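Side-chain contacts in type I modular polyketide synthase (Streptomyces albus subsp. albus, PDB 6IYT), which probably loads an extender unit, most likely ethylmalonyl from its coenzyme A thioester, onto an acyl carrier protein during salinomycin assembly: residues E166-G171 / P176-I181; G215-A220 / G229-V234; A251-S256 / A294-L299. All blocks are in the same frame, centred on the assembly; numbering follows the deposited sequence.

How the contacts relate
All three contacts lie in the acyltransferase domain and follow one another along the chain. Contact 1 joins helix 165-170 to the loop leading into helix 181-200. Contact 2 packs helix 215-223 on helix 228-245. Helix 181-200 touches both contacts. The next element after helix 228-245 is strand 251-255, which opens contact 3 together with helix 293-305. The centres of contacts 1 and 2 lie 19 Å apart; that of contact 3 is 25 Å from contact 1 and 27 Å from contact 2. Contacts 1 and 2 belong to the helices of the larger, hydrolase-like part; contact 3, on the antiparallel strands, to the smaller ferredoxin-like part, as in related acyltransferases.

Contact 1 (E166-G171 / P176-I181); sequences ESVVRG and PSLDRI
V168 meets P176 and L178 in a small, partly buried apolar contact between the last turn of helix 165-170 and the loop that leads to helix 181-200. No hydrogen bond crosses it. The two methyls of V168 divide the work. CG1 stands anti to the backbone N (chi1 162°) and reaches L178, 3.6 Å from its CG. CG2, beside the backbone N, lies 3.8 Å from CD of P176, and the two side chains cross at about a right angle. CD2 of L178 is 3.8 Å from V168 CG1, while its CD1 lies 4.0 Å from V168 O, at the helix backbone. This is a short helix-to-helix connection within the acyltransferase fold. G171 ends the first helix in a Schellman motif with positive phi. A type I beta turn then runs from S177 to R180, which is the N-cap of the next helix. S177 OG accepts from D179 N at 2.9 Å, an ST turn. I183 and V187 of helix 181-200 cover the apolar side chains. Away from the loop, on the flank facing helix 137-142, R170 grips E166 side-on in a salt bridge. Its NE (3.0 Å) and NH1 (3.1 Å) both go to E166 OE2, close to the guanidinium plane. R170 NH1 also forms a salt bridge with D141.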
ATOM      1  N   GLU A 166     -15.489  -7.506   8.703  1.00  7.62           N
ATOM      2  CA  GLU A 166     -15.324  -8.739   7.920  1.00  8.16           C
ATOM      3  C   GLU A 166     -16.547  -9.062   7.054  1.00  7.72           C
ATOM      4  O   GLU A 166     -16.407  -9.420   5.854  1.00  7.03           O
ATOM      5  CB  GLU A 166     -15.011  -9.922   8.832  1.00 10.16           C
ATOM      6  CG  GLU A 166     -14.791 -11.214   8.066  1.00 11.73           C
ATOM      7  CD  GLU A 166     -14.180 -12.330   8.909  1.00 14.13           C
ATOM      8  OE1 GLU A 166     -14.249 -12.259  10.169  1.00 17.37           O
ATOM      9  OE2 GLU A 166     -13.698 -13.321   8.293  1.00 17.44           O
ATOM     10  N   SER A 167     -17.741  -8.905   7.612  1.00  7.76           N
ATOM     11  CA  SER A 167     -18.963  -9.219   6.834  1.00  7.50           C
ATOM     12  C   SER A 167     -19.067  -8.301   5.614  1.00  7.11           C
ATOM     13  O   SER A 167     -19.514  -8.705   4.553  1.00  7.58           O
ATOM     14  CB  SER A 167     -20.222  -9.087   7.686  1.00  9.52           C
ATOM     15  OG  SER A 167     -20.217 -10.017   8.745  1.00 12.50           O
ATOM     16  N   VAL A 168     -18.768  -7.031   5.813  1.00  8.04           N
ATOM     17  CA  VAL A 168     -18.829  -6.078   4.739  1.00  8.22           C
ATOM     18  C   VAL A 168     -17.802  -6.417   3.664  1.00  7.31           C
ATOM     19  O   VAL A 168     -18.114  -6.446   2.449  1.00  7.01           O
ATOM     20  CB  VAL A 168     -18.632  -4.627   5.265  1.00  9.06           C
ATOM     21  CG1 VAL A 168     -18.272  -3.692   4.136  1.00 10.17           C
ATOM     22  CG2 VAL A 168     -19.901  -4.145   5.929  1.00  9.17           C
ATOM     23  N   VAL A 169     -16.595  -6.752   4.107  1.00  7.32           N
ATOM     24  CA  VAL A 169     -15.543  -7.152   3.209  1.00  9.16           C
ATOM     25  C   VAL A 169     -15.911  -8.404   2.416  1.00 10.22           C
ATOM     26  O   VAL A 169     -15.659  -8.479   1.198  1.00  9.01           O
ATOM     27  CB  VAL A 169     -14.235  -7.373   3.987  1.00  8.87           C
ATOM     28  CG1 VAL A 169     -13.277  -8.256   3.219  1.00  9.49           C
ATOM     29  CG2 VAL A 169     -13.603  -6.028   4.299  1.00  8.88           C
ATOM     30  N   ARG A 170     -16.608  -9.334   3.068  1.00  9.18           N
ATOM     31  CA  ARG A 170     -17.041 -10.579   2.398  1.00 10.09           C
ATOM     32  C   ARG A 170     -18.369 -10.406   1.613  1.00 11.77           C
ATOM     33  O   ARG A 170     -18.803 -11.316   0.899  1.00 12.87           O
ATOM     34  CB  ARG A 170     -17.188 -11.697   3.421  1.00  9.84           C
ATOM     35  CG  ARG A 170     -15.879 -12.113   4.077  1.00 10.96           C
ATOM     36  CD  ARG A 170     -16.075 -13.307   4.979  1.00 12.53           C
ATOM     37  NE  ARG A 170     -14.828 -13.742   5.598  1.00 14.74           N
ATOM     38  CZ  ARG A 170     -13.946 -14.556   5.038  1.00 12.54           C
ATOM     39  NH1 ARG A 170     -12.841 -14.888   5.700  1.00 15.39           N
ATOM     40  NH2 ARG A 170     -14.127 -15.005   3.810  1.00 13.16           N
ATOM     41  N   GLY A 171     -18.962  -9.220   1.684  1.00 11.99           N
ATOM     42  CA  GLY A 171     -20.225  -8.945   0.997  1.00 12.50           C
ATOM     43  C   GLY A 171     -21.354  -9.821   1.478  1.00 13.18           C
ATOM     44  O   GLY A 171     -22.147 -10.335   0.659  1.00 16.52           O
ATOM     45  N   PRO A 176     -23.915  -3.228   4.573  1.00  9.65           N
ATOM     46  CA  PRO A 176     -23.921  -1.960   3.814  1.00 10.47           C
ATOM     47  C   PRO A 176     -22.885  -1.940   2.680  1.00 10.16           C
ATOM     48  O   PRO A 176     -21.905  -2.673   2.735  1.00 10.75           O
ATOM     49  CB  PRO A 176     -23.570  -0.924   4.862  1.00 11.51           C
ATOM     50  CG  PRO A 176     -22.987  -1.655   5.996  1.00 13.08           C
ATOM     51  CD  PRO A 176     -23.561  -3.045   5.973  1.00 11.45           C
ATOM     52  N   SER A 177     -23.135  -1.130   1.659  1.00  8.89           N
ATOM     53  CA  SER A 177     -22.305  -1.101   0.444  1.00  8.52           C
ATOM     54  C   SER A 177     -20.963  -0.474   0.712  1.00  9.20           C
ATOM     55  O   SER A 177     -20.876   0.594   1.330  1.00  7.06           O
ATOM     56  CB  SER A 177     -22.979  -0.269  -0.629  1.00 10.39           C
ATOM     57  OG  SER A 177     -22.076  -0.039  -1.710  1.00 10.84           O
ATOM     58  N   LEU A 178     -19.922  -1.118   0.197  1.00 10.24           N
ATOM     59  CA  LEU A 178     -18.584  -0.592   0.268  1.00 12.51           C
ATOM     60  C   LEU A 178     -18.361   0.635  -0.599  1.00 12.04           C
ATOM     61  O   LEU A 178     -17.312   1.261  -0.518  1.00  9.39           O
ATOM     62  CB  LEU A 178     -17.592  -1.691  -0.135  1.00 15.37           C
ATOM     63  CG  LEU A 178     -16.984  -2.440   1.021  1.00 18.78           C
ATOM     64  CD1 LEU A 178     -16.119  -3.590   0.522  1.00 22.41           C
ATOM     65  CD2 LEU A 178     -16.169  -1.474   1.865  1.00 21.52           C
ATOM     66  N   ASP A 179     -19.333   0.987  -1.443  1.00 10.29           N
ATOM     67  CA  ASP A 179     -19.236   2.214  -2.205  1.00 11.29           C
ATOM     68  C   ASP A 179     -19.683   3.445  -1.424  1.00  9.72           C
ATOM     69  O   ASP A 179     -19.558   4.553  -1.910  1.00 13.10           O
ATOM     70  CB  ASP A 179     -20.025   2.094  -3.499  1.00 14.67           C
ATOM     71  CG  ASP A 179     -19.368   1.139  -4.496  1.00 21.43           C
ATOM     72  OD1 ASP A 179     -18.217   1.420  -4.910  1.00 27.24           O
ATOM     73  OD2 ASP A 179     -20.021   0.139  -4.893  1.00 26.21           O
ATOM     74  N   ARG A 180     -20.220   3.253  -0.231  1.00  6.61           N
ATOM     75  CA  ARG A 180     -20.501   4.356   0.668  1.00  6.39           C
ATOM     76  C   ARG A 180     -19.234   4.814   1.391  1.00  6.00           C
ATOM     77  O   ARG A 180     -18.541   4.004   1.995  1.00  5.23           O
ATOM     78  CB  ARG A 180     -21.568   3.932   1.690  1.00  7.61           C
ATOM     79  CG  ARG A 180     -22.951   3.768   1.057  1.00  8.50           C
ATOM     80  CD  ARG A 180     -23.926   3.045   1.955  1.00 12.88           C
ATOM     81  NE  ARG A 180     -24.026   3.631   3.274  1.00 14.03           N
ATOM     82  CZ  ARG A 180     -24.599   3.026   4.319  1.00 18.33           C
ATOM     83  NH1 ARG A 180     -24.531   3.569   5.522  1.00 18.19           N
ATOM     84  NH2 ARG A 180     -25.301   1.904   4.144  1.00 23.14           N
ATOM     85  N   ILE A 181     -18.998   6.126   1.426  1.00  4.77           N
ATOM     86  CA  ILE A 181     -17.748   6.650   1.977  1.00  5.37           C
ATOM     87  C   ILE A 181     -17.547   6.289   3.476  1.00  5.16           C
ATOM     88  O   ILE A 181     -16.458   5.961   3.879  1.00  4.78           O
ATOM     89  CB  ILE A 181     -17.618   8.184   1.751  1.00  5.65           C
ATOM     90  CG1 ILE A 181     -16.217   8.644   2.068  1.00  6.72           C
ATOM     91  CG2 ILE A 181     -18.645   8.937   2.550  1.00  6.20           C
ATOM     92  CD1 ILE A 181     -15.882  10.000   1.502  1.00  7.35           C
TER

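Contact 2 (G215-A220 / G229-V234); sequences GEIAAA and GDAAQV
I217 of helix 215-223 packs against A231 and V234 of helix 228-245. The contact is buried, and all of its touching side chains are apolar. The backbones come close, with I217 CA 5.8 Å from A231 CA. The small side chain of A231 is consistent with this close approach. I217 makes all the close contacts from its helix, with two branches. Its chi1 of -57° places CG2 anti to the backbone N and CG1 beside it. CG2 lies against A231, 3.3 Å from its O and 3.9 Å from its CB. The first of these is a close approach of a methyl to a helix carbonyl, not a hydrogen bond. The other branch is extended, with chi2 at 164°. It carries CD1 further along the partner helix to V234 CG1, 3.8 Å away. CG1 of I217 follows at 4.1 Å from the same V234 methyl. V234 presents this methyl by holding CG1 anti to its own backbone N (chi1 172°), and the two branched chains meet obliquely. I217 thus spans one turn of the partner helix, from A231 to V234. F189 of helix 181-200 touches both I217 and A231, and W366 of helix 363-371 also lies on I217. E216 turns another way. Its buried carboxylate is held by Y365 OH and N369 ND2 at OE2 and by T350 N at OE1. G215 is the final glycine of a GxSxG pattern, consistent with the nucleophile elbow of the acyltransferase family. The contact packs the helix that follows this probable elbow onto the next helix of the hydrolase-like core.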
ATOM      1  N   GLY A 215      -5.169   8.226   4.595  1.00  5.06           N
ATOM      2  CA  GLY A 215      -4.079   7.281   4.807  1.00  4.95           C
ATOM      3  C   GLY A 215      -3.219   7.615   6.017  1.00  5.02           C
ATOM      4  O   GLY A 215      -2.490   6.760   6.540  1.00  4.54           O
ATOM      5  N   GLU A 216      -3.125   8.892   6.341  1.00  4.52           N
ATOM      6  CA  GLU A 216      -2.330   9.280   7.499  1.00  4.69           C
ATOM      7  C   GLU A 216      -2.889   8.669   8.779  1.00  4.47           C
ATOM      8  O   GLU A 216      -2.179   8.547   9.756  1.00  4.41           O
ATOM      9  CB  GLU A 216      -2.248  10.800   7.613  1.00  5.58           C
ATOM     10  CG  GLU A 216      -1.303  11.435   6.594  1.00  6.28           C
ATOM     11  CD  GLU A 216      -0.767  12.799   7.025  1.00  7.45           C
ATOM     12  OE1 GLU A 216       0.418  13.085   6.734  1.00  7.05           O
ATOM     13  OE2 GLU A 216      -1.480  13.546   7.747  1.00  9.00           O
ATOM     14  N   ILE A 217      -4.193   8.387   8.809  1.00  4.36           N
ATOM     15  CA  ILE A 217      -4.786   7.745  10.015  1.00  4.38           C
ATOM     16  C   ILE A 217      -4.257   6.293  10.164  1.00  4.08           C
ATOM     17  O   ILE A 217      -3.809   5.872  11.251  1.00  3.93           O
ATOM     18  CB  ILE A 217      -6.310   7.731   9.945  1.00  4.33           C
ATOM     19  CG1 ILE A 217      -6.857   9.152   9.776  1.00  4.99           C
ATOM     20  CG2 ILE A 217      -6.878   7.067  11.178  1.00  4.47           C
ATOM     21  CD1 ILE A 217      -8.306   9.202   9.311  1.00  5.30           C
ATOM     22  N   ALA A 218      -4.181   5.568   9.050  1.00  3.63           N
ATOM     23  CA  ALA A 218      -3.524   4.240   9.051  1.00  3.59           C
ATOM     24  C   ALA A 218      -2.024   4.323   9.385  1.00  4.09           C
ATOM     25  O   ALA A 218      -1.513   3.521  10.178  1.00  4.43           O
ATOM     26  CB  ALA A 218      -3.732   3.530   7.730  1.00  3.55           C
ATOM     27  N   ALA A 219      -1.353   5.319   8.845  1.00  3.74           N
ATOM     28  CA  ALA A 219       0.059   5.528   9.134  1.00  4.01           C
ATOM     29  C   ALA A 219       0.305   5.756  10.634  1.00  4.80           C
ATOM     30  O   ALA A 219       1.244   5.174  11.233  1.00  5.61           O
ATOM     31  CB  ALA A 219       0.567   6.700   8.345  1.00  4.13           C
ATOM     32  N   ALA A 220      -0.547   6.579  11.245  1.00  5.12           N
ATOM     33  CA  ALA A 220      -0.464   6.855  12.694  1.00  5.45           C
ATOM     34  C   ALA A 220      -0.732   5.609  13.521  1.00  5.30           C
ATOM     35  O   ALA A 220      -0.130   5.419  14.593  1.00  5.73           O
ATOM     36  CB  ALA A 220      -1.437   7.946  13.072  1.00  6.22           C
ATOM     37  N   GLY A 229      -7.662   2.181  18.852  1.00  9.00           N
ATOM     38  CA  GLY A 229      -8.986   2.726  19.142  1.00  8.33           C
ATOM     39  C   GLY A 229      -9.181   4.139  18.626  1.00  7.56           C
ATOM     40  O   GLY A 229     -10.204   4.441  18.037  1.00  7.21           O
ATOM     41  N   ASP A 230      -8.234   5.030  18.951  1.00  6.58           N
ATOM     42  CA  ASP A 230      -8.348   6.438  18.556  1.00  6.00           C
ATOM     43  C   ASP A 230      -8.309   6.567  17.034  1.00  5.79           C
ATOM     44  O   ASP A 230      -9.106   7.280  16.470  1.00  5.50           O
ATOM     45  CB  ASP A 230      -7.234   7.299  19.168  1.00  7.46           C
ATOM     46  CG  ASP A 230      -7.542   7.759  20.617  1.00  9.57           C
ATOM     47  OD1 ASP A 230      -8.645   7.460  21.149  1.00  9.93           O
ATOM     48  OD2 ASP A 230      -6.655   8.429  21.215  1.00 11.33           O
ATOM     49  N   ALA A 231      -7.378   5.863  16.376  1.00  4.73           N
ATOM     50  CA  ALA A 231      -7.289   5.926  14.897  1.00  4.71           C
ATOM     51  C   ALA A 231      -8.598   5.425  14.266  1.00  4.49           C
ATOM     52  O   ALA A 231      -9.178   6.066  13.369  1.00  3.78           O
ATOM     53  CB  ALA A 231      -6.096   5.091  14.401  1.00  4.45           C
ATOM     54  N   ALA A 232      -9.089   4.313  14.754  1.00  5.51           N
ATOM     55  CA  ALA A 232     -10.341   3.781  14.273  1.00  5.89           C
ATOM     56  C   ALA A 232     -11.498   4.759  14.430  1.00  5.97           C
ATOM     57  O   ALA A 232     -12.289   4.974  13.498  1.00  5.76           O
ATOM     58  CB  ALA A 232     -10.647   2.463  14.946  1.00  6.38           C
ATOM     59  N   GLN A 233     -11.589   5.382  15.585  1.00  6.92           N
ATOM     60  CA  GLN A 233     -12.634   6.320  15.844  1.00  6.70           C
ATOM     61  C   GLN A 233     -12.526   7.580  14.975  1.00  6.10           C
ATOM     62  O   GLN A 233     -13.549   8.079  14.492  1.00  6.61           O
ATOM     63  CB  GLN A 233     -12.669   6.687  17.336  1.00  7.52           C
ATOM     64  CG  GLN A 233     -13.901   7.447  17.736  1.00  8.63           C
ATOM     65  CD  GLN A 233     -14.010   7.678  19.243  1.00 11.01           C
ATOM     66  OE1 GLN A 233     -13.191   7.215  20.020  1.00 12.22           O
ATOM     67  NE2 GLN A 233     -15.093   8.305  19.650  1.00 14.82           N
ATOM     68  N   VAL A 234     -11.299   8.028  14.683  1.00  5.74           N
ATOM     69  CA  VAL A 234     -11.108   9.148  13.781  1.00  5.23           C
ATOM     70  C   VAL A 234     -11.644   8.824  12.396  1.00  5.61           C
ATOM     71  O   VAL A 234     -12.393   9.626  11.799  1.00  5.57           O
ATOM     72  CB  VAL A 234      -9.651   9.594  13.668  1.00  5.58           C
ATOM     73  CG1 VAL A 234      -9.502  10.621  12.597  1.00  6.31           C
ATOM     74  CG2 VAL A 234      -9.136  10.156  14.982  1.00  5.53           C
TER

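Contact 3 (A251-S256 / A294-L299); sequences AVASVS and AALEEL
L296 of helix 293-305 sets its CD2 methyl over one face of the peptide group joining A251 and V252. CD2 is 3.6 Å from A251 C and 3.9 Å from V252 N. The same methyl lies 3.9 Å from A251 CB. The other methyl, CD1, serves A253, lying 3.9 Å from its CB. A chi1 of -164° sets CG of L296 anti to the backbone N, and chi2 of 66° turns CD2 to the A251 peptide and CD1 to A253. CD2 lies against the backbone from A251 to A253 N, and CD1 beside the A253 methyl. Strand 251-255 and the helix segment run nearly parallel, with 13° between their directions and axes 8.9 Å apart. The strand is flanked by strands 286-291 and 310-312, both antiparallel to it. With helices 259-266 and 293-305, this strand order matches the ferredoxin-like small subdomain of acyltransferases. L296 also touches V289 on the neighbouring strand 286-291. V300 of the same helix extends the cover over A253. Further along the strand, V255 packs against L303 of this helix and V262 of helix 259-266.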
ATOM      1  N   ALA A 251     -16.280  15.873  -5.487  1.00  7.33           N
ATOM      2  CA  ALA A 251     -15.483  14.699  -5.483  1.00  6.66           C
ATOM      3  C   ALA A 251     -14.027  15.089  -5.787  1.00  6.88           C
ATOM      4  O   ALA A 251     -13.681  16.285  -5.823  1.00  6.81           O
ATOM      5  CB  ALA A 251     -16.018  13.705  -6.496  1.00  8.33           C
ATOM      6  N   VAL A 252     -13.165  14.095  -5.922  1.00  6.73           N
ATOM      7  CA  VAL A 252     -11.780  14.316  -6.307  1.00  8.76           C
ATOM      8  C   VAL A 252     -11.421  13.445  -7.523  1.00 10.94           C
ATOM      9  O   VAL A 252     -11.838  12.339  -7.600  1.00  9.63           O
ATOM     10  CB  VAL A 252     -10.815  13.900  -5.200  1.00 11.28           C
ATOM     11  CG1 VAL A 252      -9.370  14.011  -5.620  1.00 18.27           C
ATOM     12  CG2 VAL A 252     -11.070  14.703  -3.949  1.00 10.51           C
ATOM     13  N   ALA A 253     -10.648  14.030  -8.408  1.00  8.09           N
ATOM     14  CA  ALA A 253     -10.179  13.352  -9.607  1.00  9.24           C
ATOM     15  C   ALA A 253      -8.668  13.323  -9.647  1.00 10.44           C
ATOM     16  O   ALA A 253      -8.000  14.266  -9.246  1.00  8.84           O
ATOM     17  CB  ALA A 253     -10.712  14.055 -10.859  1.00  8.91           C
ATOM     18  N   SER A 254      -8.121  12.234 -10.151  1.00  9.43           N
ATOM     19  CA  SER A 254      -6.730  12.188 -10.506  1.00  9.20           C
ATOM     20  C   SER A 254      -6.545  12.753 -11.922  1.00 10.19           C
ATOM     21  O   SER A 254      -7.325  12.452 -12.814  1.00  9.22           O
ATOM     22  CB  SER A 254      -6.249  10.760 -10.462  1.00 12.06           C
ATOM     23  OG  SER A 254      -7.097   9.994 -11.271  1.00 16.63           O
ATOM     24  N   VAL A 255      -5.425  13.426 -12.137  1.00  9.34           N
ATOM     25  CA  VAL A 255      -5.096  14.000 -13.453  1.00  8.93           C
ATOM     26  C   VAL A 255      -3.633  13.840 -13.701  1.00  9.60           C
ATOM     27  O   VAL A 255      -2.832  14.267 -12.899  1.00  8.09           O
ATOM     28  CB  VAL A 255      -5.404  15.502 -13.491  1.00 10.37           C
ATOM     29  CG1 VAL A 255      -4.950  16.105 -14.823  1.00 10.63           C
ATOM     30  CG2 VAL A 255      -6.883  15.751 -13.240  1.00 11.07           C
ATOM     31  N   SER A 256      -3.253  13.172 -14.787  1.00  9.70           N
ATOM     32  CA  SER A 256      -1.821  13.021 -15.091  1.00 11.93           C
ATOM     33  C   SER A 256      -1.250  14.202 -15.904  1.00 13.37           C
ATOM     34  O   SER A 256      -0.835  14.033 -17.057  1.00 11.71           O
ATOM     35  CB  SER A 256      -1.563  11.700 -15.823  1.00 14.22           C
ATOM     36  OG  SER A 256      -2.202  10.642 -15.152  1.00 14.64           O
ATOM     37  N   ALA A 294     -20.146  18.387 -11.166  1.00 12.71           N
ATOM     38  CA  ALA A 294     -20.409  18.734 -12.573  1.00 12.80           C
ATOM     39  C   ALA A 294     -19.182  19.351 -13.234  1.00 10.90           C
ATOM     40  O   ALA A 294     -18.764  18.926 -14.330  1.00  9.39           O
ATOM     41  CB  ALA A 294     -21.593  19.679 -12.668  1.00 16.14           C
ATOM     42  N   ALA A 295     -18.575  20.310 -12.557  1.00 10.34           N
ATOM     43  CA  ALA A 295     -17.348  20.955 -13.046  1.00  9.51           C
ATOM     44  C   ALA A 295     -16.214  19.940 -13.169  1.00 10.40           C
ATOM     45  O   ALA A 295     -15.417  19.945 -14.146  1.00  8.41           O
ATOM     46  CB  ALA A 295     -16.957  22.072 -12.107  1.00 10.71           C
ATOM     47  N   LEU A 296     -16.117  19.061 -12.173  1.00  9.30           N
ATOM     48  CA  LEU A 296     -15.062  18.066 -12.163  1.00  9.86           C
ATOM     49  C   LEU A 296     -15.191  17.111 -13.331  1.00  9.79           C
ATOM     50  O   LEU A 296     -14.198  16.784 -14.009  1.00 11.01           O
ATOM     51  CB  LEU A 296     -15.097  17.294 -10.850  1.00  9.96           C
ATOM     52  CG  LEU A 296     -13.844  16.494 -10.553  1.00 10.70           C
ATOM     53  CD1 LEU A 296     -12.643  17.405 -10.314  1.00 12.04           C
ATOM     54  CD2 LEU A 296     -14.093  15.605  -9.340  1.00 11.17           C
ATOM     55  N   GLU A 297     -16.397  16.651 -13.573  1.00 10.83           N
ATOM     56  CA  GLU A 297     -16.674  15.780 -14.733  1.00 12.03           C
ATOM     57  C   GLU A 297     -16.421  16.473 -16.066  1.00 13.62           C
ATOM     58  O   GLU A 297     -15.927  15.850 -17.008  1.00 14.82           O
ATOM     59  CB  GLU A 297     -18.102  15.246 -14.654  1.00 13.41           C
ATOM     60  CG  GLU A 297     -18.286  14.290 -13.475  1.00 17.23           C
ATOM     61  CD  GLU A 297     -19.718  13.785 -13.312  1.00 23.94           C
ATOM     62  OE1 GLU A 297     -20.647  14.422 -13.859  1.00 28.62           O
ATOM     63  OE2 GLU A 297     -19.917  12.789 -12.565  1.00 23.75           O
ATOM     64  N   GLU A 298     -16.750  17.755 -16.143  1.00 13.23           N
ATOM     65  CA  GLU A 298     -16.472  18.551 -17.339  1.00 13.40           C
ATOM     66  C   GLU A 298     -14.954  18.642 -17.607  1.00 11.22           C
ATOM     67  O   GLU A 298     -14.503  18.380 -18.723  1.00 11.28           O
ATOM     68  CB  GLU A 298     -17.110  19.971 -17.227  1.00 13.52           C
ATOM     69  CG  GLU A 298     -16.981  20.786 -18.513  1.00 18.36           C
ATOM     70  CD  GLU A 298     -17.458  22.232 -18.405  1.00 21.46           C
ATOM     71  OE1 GLU A 298     -17.092  23.020 -19.318  1.00 22.63           O
ATOM     72  OE2 GLU A 298     -18.234  22.569 -17.468  1.00 20.52           O
ATOM     73  N   LEU A 299     -14.172  18.902 -16.564  1.00  9.60           N
ATOM     74  CA  LEU A 299     -12.726  18.941 -16.669  1.00  8.41           C
ATOM     75  C   LEU A 299     -12.150  17.563 -17.099  1.00  8.88           C
ATOM     76  O   LEU A 299     -11.260  17.490 -17.931  1.00  9.90           O
ATOM     77  CB  LEU A 299     -12.108  19.380 -15.333  1.00  8.34           C
ATOM     78  CG  LEU A 299     -10.588  19.364 -15.292  1.00  9.08           C
ATOM     79  CD1 LEU A 299     -10.014  20.483 -16.155  1.00  9.93           C
ATOM     80  CD2 LEU A 299     -10.051  19.441 -13.870  1.00  8.85           C
TER